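Local coordinates for putative type VI secretion protein (Escherichia coli, PDB 6SKI) that probably forms the tip of the type VI secretion needle as a VgrG spike, and whose C-terminal part pairs with a second type VI secretion protein chain, at residues G779-T784 / V827-G832. Residues are numbered along the deposited sequence; the frame is centred on the assembly and turned at random.
Sequences GGFILT and VKVEFG
Phe781 and Val829 meet ring face to methyl, and Leu783 and Phe831 repeat the pattern one step along with the roles exchanged: each strand supplies one aromatic ring and one aliphatic partner. In the first CH-pi contact Val829 CG1 sits 3.6 Å from the centroid of the Phe781 ring, nearly on its normal (12° off). That methyl lies between the backbone N and carbonyl carbon of Val829 (chi1 68°), which aims it at the ring reaching across from the other strand. In the second, Leu783 CD1 stands 3.8 Å from the centroid of the Phe831 ring, displaced toward the rim over CE2 and CD2, as the two side chains slide past one another. Val829 CG2, from the same strand as Phe831, lies over the rim of the opposite face, so this ring has a methyl on each face.

Plain apolar contact adds to this at the far end of the Phe781 ring, where Val827 CG2 is 3.6 Å from Phe781 CE1. A polar atom meets the same ring: the carbonyl O of Val827 lies near the ring plane at the edge, 3.2 Å from Phe781 CZ.

No hydrogen bond joins the segments. Their strand axes, 8.4 Å apart at closest approach and 35° from parallel, fit face-to-face packing of layers, held by the side chains between them. On the 827-832 side, strand 828-831 is, within this chain, an outer strand of the antiparallel sheet, next to 795-799, whose Tyr796 touches Val829 and Phe831. On the other side, strand 780-784 pairs in parallel with a strand of the second protein chain, so that sheet runs on across the interface, and Val25 of that chain packs on both Phe781 and Leu783.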
ATOM      1  N   GLY B 779      50.165   9.515   2.773  1.00 88.12           N
ATOM      2  CA  GLY B 779      50.117  10.566   3.763  1.00 88.12           C
ATOM      3  C   GLY B 779      48.738  10.653   4.374  1.00 88.12           C
ATOM      4  O   GLY B 779      47.926   9.729   4.262  1.00 88.12           O
ATOM      5  N   GLY B 780      48.472  11.779   5.025  1.00 85.43           N
ATOM      6  CA  GLY B 780      47.192  11.973   5.680  1.00 85.43           C
ATOM      7  C   GLY B 780      47.138  13.332   6.342  1.00 85.43           C
ATOM      8  O   GLY B 780      48.055  14.150   6.217  1.00 85.43           O
ATOM      9  N   PHE B 781      46.043  13.558   7.060  1.00 82.92           N
ATOM     10  CA  PHE B 781      45.770  14.834   7.703  1.00 82.92           C
ATOM     11  C   PHE B 781      45.822  14.701   9.219  1.00 82.92           C
ATOM     12  O   PHE B 781      45.757  13.603   9.777  1.00 82.92           O
ATOM     13  CB  PHE B 781      44.395  15.371   7.295  1.00 82.92           C
ATOM     14  CG  PHE B 781      44.233  15.582   5.821  1.00 82.92           C
ATOM     15  CD1 PHE B 781      43.820  14.546   5.003  1.00 82.92           C
ATOM     16  CD2 PHE B 781      44.470  16.819   5.256  1.00 82.92           C
ATOM     17  CE1 PHE B 781      43.661  14.738   3.651  1.00 82.92           C
ATOM     18  CE2 PHE B 781      44.310  17.017   3.908  1.00 82.92           C
ATOM     19  CZ  PHE B 781      43.908  15.975   3.103  1.00 82.92           C
ATOM     20  N   ILE B 782      45.932  15.849   9.883  1.00 82.37           N
ATOM     21  CA  ILE B 782      45.897  15.930  11.338  1.00 82.37           C
ATOM     22  C   ILE B 782      45.032  17.120  11.721  1.00 82.37           C
ATOM     23  O   ILE B 782      45.334  18.256  11.347  1.00 82.37           O
ATOM     24  CB  ILE B 782      47.303  16.073  11.954  1.00 82.37           C
ATOM     25  CG1 ILE B 782      48.167  14.855  11.626  1.00 82.37           C
ATOM     26  CG2 ILE B 782      47.208  16.281  13.460  1.00 82.37           C
ATOM     27  CD1 ILE B 782      49.501  14.855  12.334  1.00 82.37           C
ATOM     28  N   LEU B 783      43.967  16.866  12.475  1.00 80.76           N
ATOM     29  CA  LEU B 783      43.011  17.901  12.843  1.00 80.76           C
ATOM     30  C   LEU B 783      43.390  18.506  14.185  1.00 80.76           C
ATOM     31  O   LEU B 783      43.594  17.782  15.163  1.00 80.76           O
ATOM     32  CB  LEU B 783      41.590  17.342  12.906  1.00 80.76           C
ATOM     33  CG  LEU B 783      40.506  18.384  13.182  1.00 80.76           C
ATOM     34  CD1 LEU B 783      40.342  19.334  12.009  1.00 80.76           C
ATOM     35  CD2 LEU B 783      39.195  17.706  13.503  1.00 80.76           C
ATOM     36  N   THR B 784      43.483  19.830  14.224  1.00 82.90           N
ATOM     37  CA  THR B 784      43.809  20.554  15.441  1.00 82.90           C
ATOM     38  C   THR B 784      42.938  21.802  15.491  1.00 82.90           C
ATOM     39  O   THR B 784      42.359  22.218  14.484  1.00 82.90           O
ATOM     40  CB  THR B 784      45.306  20.900  15.482  1.00 82.90           C
ATOM     41  OG1 THR B 784      46.069  19.721  15.204  1.00 82.90           O
ATOM     42  CG2 THR B 784      45.717  21.418  16.845  1.00 82.90           C
ATOM     43  N   VAL B 827      44.781  15.093  -2.087  1.00 86.20           N
ATOM     44  CA  VAL B 827      43.535  14.687  -1.453  1.00 86.20           C
ATOM     45  C   VAL B 827      42.987  15.813  -0.585  1.00 86.20           C
ATOM     46  O   VAL B 827      43.746  16.597  -0.019  1.00 86.20           O
ATOM     47  CB  VAL B 827      43.728  13.405  -0.624  1.00 86.20           C
ATOM     48  CG1 VAL B 827      44.143  12.254  -1.519  1.00 86.20           C
ATOM     49  CG2 VAL B 827      44.766  13.625   0.462  1.00 86.20           C
ATOM     50  N   LYS B 828      41.663  15.894  -0.489  1.00 85.38           N
ATOM     51  CA  LYS B 828      40.998  16.866   0.366  1.00 85.38           C
ATOM     52  C   LYS B 828      40.159  16.136   1.403  1.00 85.38           C
ATOM     53  O   LYS B 828      39.572  15.087   1.119  1.00 85.38           O
ATOM     54  CB  LYS B 828      40.122  17.831  -0.442  1.00 85.38           C
ATOM     55  CG  LYS B 828      38.966  17.181  -1.177  1.00 85.38           C
ATOM     56  CD  LYS B 828      38.800  17.773  -2.564  1.00 85.38           C
ATOM     57  CE  LYS B 828      39.937  17.354  -3.482  1.00 85.38           C
ATOM     58  NZ  LYS B 828      39.963  15.882  -3.699  1.00 85.38           N
ATOM     59  N   VAL B 829      40.112  16.696   2.608  1.00 81.23           N
ATOM     60  CA  VAL B 829      39.453  16.077   3.750  1.00 81.23           C
ATOM     61  C   VAL B 829      38.262  16.932   4.156  1.00 81.23           C
ATOM     62  O   VAL B 829      38.357  18.165   4.210  1.00 81.23           O
ATOM     63  CB  VAL B 829      40.431  15.872   4.921  1.00 81.23           C
ATOM     64  CG1 VAL B 829      40.870  17.201   5.511  1.00 81.23           C
ATOM     65  CG2 VAL B 829      39.803  14.993   5.990  1.00 81.23           C
ATOM     66  N   GLU B 830      37.128  16.281   4.389  1.00 80.29           N
ATOM     67  CA  GLU B 830      35.946  16.913   4.952  1.00 80.29           C
ATOM     68  C   GLU B 830      35.721  16.343   6.343  1.00 80.29           C
ATOM     69  O   GLU B 830      35.624  15.124   6.504  1.00 80.29           O
ATOM     70  CB  GLU B 830      34.719  16.670   4.071  1.00 80.29           C
ATOM     71  CG  GLU B 830      34.783  17.351   2.716  1.00 80.29           C
ATOM     72  CD  GLU B 830      35.039  16.377   1.582  1.00 80.29           C
ATOM     73  OE1 GLU B 830      36.065  16.526   0.885  1.00 80.29           O
ATOM     74  OE2 GLU B 830      34.212  15.463   1.383  1.00 80.29           O
ATOM     75  N   PHE B 831      35.643  17.217   7.340  1.00 77.30           N
ATOM     76  CA  PHE B 831      35.498  16.801   8.729  1.00 77.30           C
ATOM     77  C   PHE B 831      34.049  16.948   9.172  1.00 77.30           C
ATOM     78  O   PHE B 831      33.418  17.979   8.920  1.00 77.30           O
ATOM     79  CB  PHE B 831      36.416  17.616   9.638  1.00 77.30           C
ATOM     80  CG  PHE B 831      37.871  17.296   9.466  1.00 77.30           C
ATOM     81  CD1 PHE B 831      38.364  16.051   9.810  1.00 77.30           C
ATOM     82  CD2 PHE B 831      38.743  18.237   8.955  1.00 77.30           C
ATOM     83  CE1 PHE B 831      39.698  15.754   9.650  1.00 77.30           C
ATOM     84  CE2 PHE B 831      40.078  17.945   8.795  1.00 77.30           C
ATOM     85  CZ  PHE B 831      40.556  16.703   9.141  1.00 77.30           C
ATOM     86  N   GLY B 832      33.534  15.924   9.837  1.00 70.69           N
ATOM     87  CA  GLY B 832      32.155  15.892  10.282  1.00 70.69           C
ATOM     88  C   GLY B 832      31.942  16.630  11.582  1.00 70.69           C
ATOM     89  O   GLY B 832      32.642  17.594  11.902  1.00 70.69           O
TER